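Local coordinates for protein alcohol oxidase (Myceliophthora thermophila, PDB 6F74) that binds FAD as a VAO-type flavoprotein and probably works as an oxidase that passes electrons from its substrate to molecular oxygen, at residues P292-V297 / L564-K569; K558-H563 / G583-I588. One frame throughout, in Å; residues are numbered along the deposited sequence.

Contact 1. Residues P292-V297 / L564-K569. With FAD (flavin-adenine dinucleotide), chain I.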
ATOM      1  N   PRO A 292       6.565   5.786  -6.852  1.00 19.19           N
ATOM      2  CA  PRO A 292       6.626   7.230  -6.678  1.00 19.15           C
ATOM      3  C   PRO A 292       7.945   7.815  -7.100  1.00 19.34           C
ATOM      4  O   PRO A 292       8.915   7.085  -7.312  1.00 19.47           O
ATOM      5  CB  PRO A 292       6.415   7.419  -5.174  1.00 18.72           C
ATOM      6  CG  PRO A 292       6.478   6.035  -4.557  1.00 18.55           C
ATOM      7  CD  PRO A 292       6.919   5.093  -5.607  1.00 18.85           C
ATOM      8  N   GLY A 293       7.960   9.136  -7.214  1.00 19.41           N
ATOM      9  CA  GLY A 293       9.208   9.912  -7.313  1.00 19.52           C
ATOM     10  C   GLY A 293       9.555  10.469  -8.669  1.00 20.03           C
ATOM     11  O   GLY A 293      10.721  10.791  -8.910  1.00 20.21           O
ATOM     12  N   TYR A 294       8.572  10.538  -9.569  1.00 20.33           N
ATOM     13  CA  TYR A 294       8.785  11.074 -10.921  1.00 20.91           C
ATOM     14  C   TYR A 294       8.396  12.544 -11.008  1.00 21.04           C
ATOM     15  O   TYR A 294       8.922  13.281 -11.834  1.00 21.48           O
ATOM     16  CB  TYR A 294       8.055  10.245 -11.972  1.00 21.31           C
ATOM     17  CG  TYR A 294       8.464   8.798 -11.961  1.00 21.26           C
ATOM     18  CD1 TYR A 294       9.595   8.367 -12.649  1.00 21.65           C
ATOM     19  CD2 TYR A 294       7.738   7.856 -11.237  1.00 20.88           C
ATOM     20  CE1 TYR A 294       9.980   7.047 -12.633  1.00 21.67           C
ATOM     21  CE2 TYR A 294       8.122   6.528 -11.205  1.00 20.88           C
ATOM     22  CZ  TYR A 294       9.227   6.118 -11.915  1.00 21.28           C
ATOM     23  OH  TYR A 294       9.592   4.793 -11.907  1.00 21.34           O
ATOM     24  N   GLY A 295       7.536  12.972 -10.086  1.00 20.68           N
ATOM     25  CA  GLY A 295       6.972  14.326 -10.076  1.00 20.83           C
ATOM     26  C   GLY A 295       5.915  14.337  -9.002  1.00 20.46           C
ATOM     27  O   GLY A 295       5.600  13.272  -8.453  1.00 20.14           O
ATOM     28  N   ILE A 296       5.391  15.518  -8.671  1.00 20.52           N
ATOM     29  CA  ILE A 296       4.322  15.644  -7.677  1.00 20.28           C
ATOM     30  C   ILE A 296       2.975  15.542  -8.388  1.00 20.69           C
ATOM     31  O   ILE A 296       2.613  16.427  -9.169  1.00 21.19           O
ATOM     32  CB  ILE A 296       4.380  16.993  -6.921  1.00 20.24           C
ATOM     33  CG1 ILE A 296       5.744  17.215  -6.278  1.00 19.93           C
ATOM     34  CG2 ILE A 296       3.304  17.049  -5.834  1.00 20.04           C
ATOM     35  CD1 ILE A 296       6.063  18.680  -6.067  1.00 20.07           C
ATOM     36  N   VAL A 297       2.225  14.476  -8.083  1.00 20.51           N
ATOM     37  CA  VAL A 297       0.951  14.233  -8.742  1.00 20.91           C
ATOM     38  C   VAL A 297      -0.121  15.143  -8.123  1.00 21.04           C
ATOM     39  O   VAL A 297      -0.475  15.019  -6.942  1.00 20.68           O
ATOM     40  CB  VAL A 297       0.538  12.760  -8.705  1.00 20.73           C
ATOM     41  CG1 VAL A 297      -0.753  12.555  -9.488  1.00 21.23           C
ATOM     42  CG2 VAL A 297       1.644  11.875  -9.272  1.00 20.66           C
ATOM     43  N   LEU A 564      13.653   3.711 -14.865  1.00 23.51           N
ATOM     44  CA  LEU A 564      14.851   4.479 -14.578  1.00 23.56           C
ATOM     45  C   LEU A 564      15.117   5.578 -15.596  1.00 24.08           C
ATOM     46  O   LEU A 564      15.488   6.660 -15.208  1.00 23.88           O
ATOM     47  CB  LEU A 564      16.074   3.574 -14.493  1.00 23.92           C
ATOM     48  CG  LEU A 564      17.351   4.132 -13.889  1.00 23.91           C
ATOM     49  CD1 LEU A 564      17.142   4.713 -12.505  1.00 23.13           C
ATOM     50  CD2 LEU A 564      18.384   3.004 -13.841  1.00 24.35           C
ATOM     51  N   ALA A 565      14.910   5.317 -16.881  1.00 24.77           N
ATOM     52  CA  ALA A 565      15.113   6.367 -17.892  1.00 25.35           C
ATOM     53  C   ALA A 565      14.201   7.579 -17.627  1.00 24.95           C
ATOM     54  O   ALA A 565      14.670   8.725 -17.564  1.00 24.97           O
ATOM     55  CB  ALA A 565      14.923   5.825 -19.308  1.00 26.23           C
ATOM     56  N   ALA A 566      12.911   7.312 -17.456  1.00 24.63           N
ATOM     57  CA  ALA A 566      11.937   8.338 -17.066  1.00 24.24           C
ATOM     58  C   ALA A 566      12.352   9.087 -15.768  1.00 23.55           C
ATOM     59  O   ALA A 566      12.221  10.304 -15.676  1.00 23.50           O
ATOM     60  CB  ALA A 566      10.566   7.718 -16.909  1.00 23.99           C
ATOM     61  N   LYS A 567      12.854   8.345 -14.790  1.00 23.10           N
ATOM     62  CA  LYS A 567      13.358   8.922 -13.565  1.00 22.54           C
ATOM     63  C   LYS A 567      14.496   9.907 -13.819  1.00 22.84           C
ATOM     64  O   LYS A 567      14.486  11.005 -13.283  1.00 22.57           O
ATOM     65  CB  LYS A 567      13.826   7.831 -12.601  1.00 22.18           C
ATOM     66  CG  LYS A 567      14.450   8.336 -11.316  1.00 21.70           C
ATOM     67  CD  LYS A 567      13.501   9.223 -10.493  1.00 21.16           C
ATOM     68  CE  LYS A 567      14.170   9.625  -9.179  1.00 20.75           C
ATOM     69  NZ  LYS A 567      13.363  10.493  -8.288  1.00 20.29           N
ATOM     70  N   ARG A 568      15.460   9.491 -14.623  1.00 23.44           N
ATOM     71  CA  ARG A 568      16.608  10.319 -14.923  1.00 23.82           C
ATOM     72  C   ARG A 568      16.271  11.515 -15.859  1.00 24.25           C
ATOM     73  O   ARG A 568      16.858  12.602 -15.705  1.00 24.28           O
ATOM     74  CB  ARG A 568      17.740   9.457 -15.484  1.00 24.42           C
ATOM     75  CG  ARG A 568      18.391   8.571 -14.422  1.00 24.08           C
ATOM     76  CD  ARG A 568      19.234   7.431 -15.009  1.00 24.71           C
ATOM     77  NE  ARG A 568      20.041   6.772 -13.967  1.00 24.50           N
ATOM     78  CZ  ARG A 568      20.833   5.709 -14.145  1.00 24.98           C
ATOM     79  NH1 ARG A 568      20.938   5.139 -15.343  1.00 25.72           N
ATOM     80  NH2 ARG A 568      21.546   5.221 -13.113  1.00 24.81           N
ATOM     81  N   LYS A 569      15.314  11.329 -16.777  1.00 24.60           N
ATOM     82  CA  LYS A 569      14.825  12.424 -17.634  1.00 25.04           C
ATOM     83  C   LYS A 569      14.083  13.491 -16.822  1.00 24.49           C
ATOM     84  O   LYS A 569      14.430  14.659 -16.886  1.00 24.63           O
ATOM     85  CB  LYS A 569      13.893  11.873 -18.729  1.00 25.58           C
ATOM     86  CG  LYS A 569      13.281  12.918 -19.660  1.00 26.16           C
ATOM     87  CD  LYS A 569      12.409  12.277 -20.717  1.00 26.75           C
ATOM     88  CE  LYS A 569      11.610  13.308 -21.509  1.00 27.31           C
ATOM     89  NZ  LYS A 569      10.700  12.643 -22.480  1.00 27.92           N
TER
HETATM   90  PA  FAD I 601       1.744   8.151   1.490  1.00 15.73           P
HETATM   91  O1A FAD I 601       2.540   7.596   2.669  1.00 16.33           O
HETATM   92  O2A FAD I 601       1.153   9.514   1.668  1.00 14.61           O
HETATM   93  O5B FAD I 601       2.699   8.125   0.233  1.00 13.82           O
HETATM   94  C5B FAD I 601       3.157   6.895  -0.259  1.00 13.38           C
HETATM   95  C4B FAD I 601       4.272   7.149  -1.258  1.00 12.87           C
HETATM   96  O4B FAD I 601       3.696   7.855  -2.344  1.00 12.82           O
HETATM   97  C3B FAD I 601       5.415   8.008  -0.780  1.00 12.31           C
HETATM   98  O3B FAD I 601       6.577   7.623  -1.523  1.00 12.69           O
HETATM   99  C2B FAD I 601       5.047   9.404  -1.220  1.00 12.77           C
HETATM  100  O2B FAD I 601       6.155  10.253  -1.545  1.00 12.30           O
HETATM  101  C1B FAD I 601       4.288   9.137  -2.492  1.00 12.89           C
HETATM  102  N9A FAD I 601       3.220  10.087  -2.821  1.00 13.21           N
HETATM  103  C8A FAD I 601       2.056  10.239  -2.176  1.00 14.09           C
HETATM  104  N7A FAD I 601       1.293  11.174  -2.774  1.00 14.08           N
HETATM  105  C5A FAD I 601       1.982  11.614  -3.823  1.00 13.77           C
HETATM  106  C6A FAD I 601       1.718  12.599  -4.871  1.00 13.93           C
HETATM  107  N6A FAD I 601       0.532  13.249  -4.829  1.00 14.13           N
HETATM  108  N1A FAD I 601       2.687  12.801  -5.803  1.00 13.83           N
HETATM  109  C2A FAD I 601       3.855  12.108  -5.774  1.00 14.21           C
HETATM  110  N3A FAD I 601       4.151  11.164  -4.843  1.00 13.99           N
HETATM  111  C4A FAD I 601       3.249  10.891  -3.865  1.00 13.66           C
HETATM  112  N1  FAD I 601      -3.009  -0.965  -0.731  1.00 11.40           N
HETATM  113  C2  FAD I 601      -3.754  -1.735  -1.557  1.00 11.65           C
HETATM  114  O2  FAD I 601      -3.308  -1.999  -2.703  1.00 12.31           O
HETATM  115  N3  FAD I 601      -4.967  -2.203  -1.200  1.00 11.81           N
HETATM  116  C4  FAD I 601      -5.504  -1.968   0.010  1.00 12.03           C
HETATM  117  O4  FAD I 601      -6.619  -2.419   0.345  1.00 13.38           O
HETATM  118  C4X FAD I 601      -4.745  -1.151   0.980  1.00 11.93           C
HETATM  119  N5  FAD I 601      -5.228  -0.889   2.212  1.00 11.39           N
HETATM  120  C5X FAD I 601      -4.513  -0.128   3.077  1.00 10.96           C
HETATM  121  C6  FAD I 601      -5.036   0.148   4.339  1.00  9.80           C
HETATM  122  C7  FAD I 601      -4.356   0.935   5.252  1.00  8.66           C
HETATM  123  C7M FAD I 601      -5.054   1.113   6.577  1.00  8.75           C
HETATM  124  C8  FAD I 601      -3.036   1.518   4.877  1.00  7.38           C
HETATM  125  C8M FAD I 601      -2.243   2.432   5.800  1.00  4.60           C
HETATM  126  C9  FAD I 601      -2.498   1.225   3.627  1.00  9.18           C
HETATM  127  C9A FAD I 601      -3.181   0.429   2.691  1.00 10.70           C
HETATM  128  N10 FAD I 601      -2.678   0.136   1.394  1.00 12.01           N
HETATM  129  C10 FAD I 601      -3.438  -0.657   0.523  1.00 11.68           C
HETATM  130  C1' FAD I 601      -1.332   0.560   0.940  1.00 13.09           C
HETATM  131  C2' FAD I 601      -1.184   1.777   0.087  1.00 14.05           C
HETATM  132  O2' FAD I 601      -1.460   1.387  -1.256  1.00 13.99           O
HETATM  133  C3' FAD I 601       0.265   2.270   0.157  1.00 15.12           C
HETATM  134  O3' FAD I 601       0.708   2.422   1.518  1.00 16.26           O
HETATM  135  C4' FAD I 601       0.455   3.578  -0.599  1.00 15.51           C
HETATM  136  O4' FAD I 601       1.823   3.986  -0.513  1.00 16.74           O
HETATM  137  C5' FAD I 601      -0.461   4.667  -0.060  1.00 15.36           C
HETATM  138  O5' FAD I 601      -0.278   5.871  -0.783  1.00 15.25           O
HETATM  139  P   FAD I 601      -0.583   7.176   0.059  1.00 15.53           P
HETATM  140  O1P FAD I 601      -1.909   7.037   0.754  1.00 15.56           O
HETATM  141  O2P FAD I 601      -0.338   8.329  -0.857  1.00 17.65           O
HETATM  142  O3P FAD I 601       0.585   7.061   1.174  1.00 15.91           O
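At the adenine end of the FAD pocket, G293 and Y294, in the loop leading into strand 296-306, rest against K567 and A566 of the C-terminal helix 560-570. The one polar link across the contact runs from K567 NZ to G293 O at 2.7 Å. The ammonium lies in the carbonyl plane and meets the oxygen at a C=O...N angle of 147°. K567 gets there with CG anti to its backbone N and a single bend at chi2 (59°), beyond which the chain is extended. Outside the segments D571 forms a salt bridge with the same nitrogen, and N574 adds a hydrogen bond. G293 has backbone angles at which a side chain would collide with the preceding carbonyl oxygen. Next to this bond the Y294 ring turns its edge to the helix backbone: CE1 lies 3.8 Å from K567 N, nearly in the ring plane, and 4.4 Å from A566 CB. Helix 281-287 also packs on the ring, and Y294 OH is hydrogen-bonded to G290 O. Further along, V297 meets the Watson-Crick edge of the adenine, V297 N bonding to FAD N1A at 2.9 Å. FAD N6A returns a 2.9 Å bond to V297 O. P292 CG touches the ribose hydroxyl FAD O3B at 3.4 Å. A methionine in place of K567 would probably leave G293 O without this donor and remove the positive charge facing D571. A buried ammonium is thus shared among a carbonyl, a carboxylate and an amide oxygen, clamping the helix to the loop whose next residues hold the adenine.

Contact 2. Residues K558-H563 / G583-I588; sequences KNYAQH and GAEDFI
Y560, on helix 560-570, sets its phenol end against the carboxylate of E585 and the backbone of G583, in the turn that precedes the two-stranded sheet 587-588/596-597. The two side chains come from opposite directions. E585 OE2 sits at the edge of the tyrosine ring, close to its plane, and accepts the hydroxyl proton on its syn lone pair; the Y560 OH to E585 OE2 distance is 2.5 Å, so short that its exact length is doubtful. E585 OE1 is also near, 2.8 Å from Y560 OH, so the hydroxyl meets the carboxylate nearly between its two oxygens. Ring and carboxylate planes are turned 33° from each other. E585 presents its carboxylate with CG between the backbone N and the carbonyl carbon, and the chain bent at chi2 (-88°). The same hydroxyl is also an acceptor, taking G583 N at 3.1 Å through a fairly straight bond (156°). The positive phi of G583 suits glycine, and its carbonyl receives D586 N at 3.1 Å in the 3-10 turn 584-586. Helix 551-556 flanks the pair, with I552 touching both Y560 and E585. A single tyrosine oxygen therefore serves a buried amide on one bond and a carboxylate on the other, which fixes the rotation of its O-H. The amide donor would be expected to polarise the hydroxyl and make it a stronger partner for the glutamate.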
ATOM      1  N   LYS A 558      11.357  -6.396 -15.300  1.00 24.60           N
ATOM      2  CA  LYS A 558      11.975  -6.016 -16.562  1.00 25.37           C
ATOM      3  C   LYS A 558      11.586  -4.616 -17.050  1.00 25.29           C
ATOM      4  O   LYS A 558      12.242  -4.085 -17.930  1.00 25.88           O
ATOM      5  CB  LYS A 558      11.622  -7.060 -17.630  1.00 26.09           C
ATOM      6  CG  LYS A 558      12.102  -8.440 -17.270  1.00 26.31           C
ATOM      7  CD  LYS A 558      12.016  -9.334 -18.503  1.00 27.22           C
ATOM      8  CE  LYS A 558      12.103 -10.791 -18.120  1.00 27.38           C
ATOM      9  NZ  LYS A 558      12.413 -11.604 -19.333  1.00 28.43           N
ATOM     10  N   ASN A 559      10.558  -4.006 -16.463  1.00 24.62           N
ATOM     11  CA  ASN A 559      10.238  -2.598 -16.752  1.00 24.52           C
ATOM     12  C   ASN A 559      11.250  -1.611 -16.161  1.00 24.26           C
ATOM     13  O   ASN A 559      11.148  -0.424 -16.433  1.00 24.25           O
ATOM     14  CB  ASN A 559       8.850  -2.225 -16.206  1.00 23.92           C
ATOM     15  CG  ASN A 559       7.732  -2.947 -16.905  1.00 24.22           C
ATOM     16  OD1 ASN A 559       7.947  -3.548 -17.955  1.00 24.94           O
ATOM     17  ND2 ASN A 559       6.527  -2.894 -16.327  1.00 23.73           N
ATOM     18  N   TYR A 560      12.208  -2.082 -15.359  1.00 24.11           N
ATOM     19  CA  TYR A 560      12.997  -1.189 -14.539  1.00 23.74           C
ATOM     20  C   TYR A 560      13.823  -0.189 -15.353  1.00 24.23           C
ATOM     21  O   TYR A 560      13.814   0.985 -15.039  1.00 23.92           O
ATOM     22  CB  TYR A 560      13.887  -1.973 -13.567  1.00 23.62           C
ATOM     23  CG  TYR A 560      14.589  -1.058 -12.631  1.00 23.23           C
ATOM     24  CD1 TYR A 560      13.902  -0.415 -11.620  1.00 22.50           C
ATOM     25  CD2 TYR A 560      15.938  -0.767 -12.800  1.00 23.66           C
ATOM     26  CE1 TYR A 560      14.543   0.487 -10.774  1.00 22.19           C
ATOM     27  CE2 TYR A 560      16.589   0.125 -11.960  1.00 23.34           C
ATOM     28  CZ  TYR A 560      15.880   0.746 -10.954  1.00 22.60           C
ATOM     29  OH  TYR A 560      16.521   1.641 -10.148  1.00 22.34           O
ATOM     30  N   ALA A 561      14.519  -0.661 -16.374  1.00 25.04           N
ATOM     31  CA  ALA A 561      15.349   0.184 -17.232  1.00 25.64           C
ATOM     32  C   ALA A 561      14.561   1.364 -17.823  1.00 25.62           C
ATOM     33  O   ALA A 561      15.079   2.491 -17.891  1.00 25.67           O
ATOM     34  CB  ALA A 561      15.970  -0.641 -18.362  1.00 26.62           C
ATOM     35  N   GLN A 562      13.323   1.108 -18.218  1.00 25.59           N
ATOM     36  CA  GLN A 562      12.435   2.159 -18.724  1.00 25.61           C
ATOM     37  C   GLN A 562      11.963   3.066 -17.616  1.00 24.77           C
ATOM     38  O   GLN A 562      11.858   4.273 -17.817  1.00 24.80           O
ATOM     39  CB  GLN A 562      11.215   1.560 -19.412  1.00 25.87           C
ATOM     40  CG  GLN A 562      11.113   1.844 -20.890  1.00 26.82           C
ATOM     41  CD  GLN A 562      10.085   0.951 -21.579  1.00 27.20           C
ATOM     42  OE1 GLN A 562       9.604   1.310 -22.657  1.00 27.88           O
ATOM     43  NE2 GLN A 562       9.734  -0.207 -20.957  1.00 26.80           N
ATOM     44  N   HIS A 563      11.665   2.515 -16.444  1.00 24.07           N
ATOM     45  CA  HIS A 563      11.302   3.367 -15.314  1.00 23.33           C
ATOM     46  C   HIS A 563      12.467   4.295 -14.970  1.00 23.28           C
ATOM     47  O   HIS A 563      12.294   5.513 -14.834  1.00 23.12           O
ATOM     48  CB  HIS A 563      10.907   2.548 -14.093  1.00 22.69           C
ATOM     49  CG  HIS A 563       9.632   1.784 -14.256  1.00 22.63           C
ATOM     50  ND1 HIS A 563       8.590   2.221 -15.039  1.00 22.87           N
ATOM     51  CD2 HIS A 563       9.222   0.625 -13.696  1.00 22.38           C
ATOM     52  CE1 HIS A 563       7.596   1.355 -14.971  1.00 22.78           C
ATOM     53  NE2 HIS A 563       7.959   0.366 -14.177  1.00 22.47           N
ATOM     54  N   GLY A 583      15.581   4.373  -9.018  1.00 21.32           N
ATOM     55  CA  GLY A 583      16.760   5.238  -8.962  1.00 21.52           C
ATOM     56  C   GLY A 583      17.381   5.461  -7.604  1.00 21.21           C
ATOM     57  O   GLY A 583      18.419   6.097  -7.533  1.00 21.42           O
ATOM     58  N   ALA A 584      16.773   4.917  -6.544  1.00 20.77           N
ATOM     59  CA  ALA A 584      17.214   5.169  -5.172  1.00 20.49           C
ATOM     60  C   ALA A 584      18.596   4.619  -4.864  1.00 20.91           C
ATOM     61  O   ALA A 584      19.266   5.107  -3.962  1.00 20.85           O
ATOM     62  CB  ALA A 584      16.187   4.607  -4.181  1.00 20.03           C
ATOM     63  N   GLU A 585      19.026   3.623  -5.632  1.00 21.39           N
ATOM     64  CA  GLU A 585      20.365   3.053  -5.507  1.00 21.93           C
ATOM     65  C   GLU A 585      21.506   4.007  -5.848  1.00 22.30           C
ATOM     66  O   GLU A 585      22.675   3.689  -5.573  1.00 22.76           O
ATOM     67  CB  GLU A 585      20.489   1.781  -6.372  1.00 22.44           C
ATOM     68  CG  GLU A 585      20.450   1.994  -7.889  1.00 22.84           C
ATOM     69  CD  GLU A 585      19.060   1.987  -8.501  1.00 22.53           C
ATOM     70  OE1 GLU A 585      18.012   2.241  -7.799  1.00 21.89           O
ATOM     71  OE2 GLU A 585      19.034   1.723  -9.727  1.00 23.00           O
ATOM     72  N   ASP A 586      21.211   5.145  -6.484  1.00 22.18           N
ATOM     73  CA  ASP A 586      22.231   6.150  -6.721  1.00 22.49           C
ATOM     74  C   ASP A 586      22.493   7.033  -5.516  1.00 22.13           C
ATOM     75  O   ASP A 586      23.414   7.882  -5.563  1.00 22.39           O
ATOM     76  CB  ASP A 586      21.887   7.000  -7.952  1.00 22.63           C
ATOM     77  CG  ASP A 586      22.082   6.240  -9.231  1.00 23.25           C
ATOM     78  OD1 ASP A 586      22.783   5.198  -9.204  1.00 23.67           O
ATOM     79  OD2 ASP A 586      21.499   6.641 -10.255  1.00 23.36           O
ATOM     80  N   PHE A 587      21.716   6.845  -4.449  1.00 21.59           N
ATOM     81  CA  PHE A 587      21.881   7.550  -3.185  1.00 21.29           C
ATOM     82  C   PHE A 587      22.082   6.594  -2.005  1.00 21.28           C
ATOM     83  O   PHE A 587      21.793   5.390  -2.092  1.00 21.37           O
ATOM     84  CB  PHE A 587      20.660   8.403  -2.921  1.00 20.70           C
ATOM     85  CG  PHE A 587      20.634   9.688  -3.685  1.00 20.72           C
ATOM     86  CD1 PHE A 587      20.426   9.725  -5.023  1.00 20.97           C
ATOM     87  CD2 PHE A 587      20.795  10.900  -3.015  1.00 20.53           C
ATOM     88  CE1 PHE A 587      20.394  10.939  -5.697  1.00 21.05           C
ATOM     89  CE2 PHE A 587      20.746  12.104  -3.667  1.00 20.58           C
ATOM     90  CZ  PHE A 587      20.558  12.128  -4.987  1.00 20.84           C
ATOM     91  N   ILE A 588      22.567   7.155  -0.900  1.00 21.22           N
ATOM     92  CA  ILE A 588      22.637   6.476   0.383  1.00 21.20           C
ATOM     93  C   ILE A 588      21.765   7.239   1.368  1.00 20.66           C
ATOM     94  O   ILE A 588      22.029   8.410   1.656  1.00 20.58           O
ATOM     95  CB  ILE A 588      24.091   6.398   0.915  1.00 21.77           C
ATOM     96  CG1 ILE A 588      24.980   5.675  -0.094  1.00 22.40           C
ATOM     97  CG2 ILE A 588      24.142   5.666   2.278  1.00 21.84           C
ATOM     98  CD1 ILE A 588      26.468   5.778   0.209  1.00 23.06           C
TER

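How the contacts relate
Both contacts draw on helix 560-570, its earlier part serving contact 2 and its later turns contact 1, and their centres lie 10 Å apart. Along the chain their segments alternate, so the two ties interlock. They also touch directly: R568 NH2 forms a salt bridge with D586 OD2 at 3.2 Å, L564 CD1 packs on G583 CA at 3.6 Å, and H563 CB lies 3.4 Å from Y294 OH. Contact 1 holds pocket residues around the adenine and its ribose, whereas CA of G583 in contact 2 lies about 13 Å from the nearest FAD atom. The adenine that contact 1 holds is at the far end of the cofactor from the flavin ring, the redox centre.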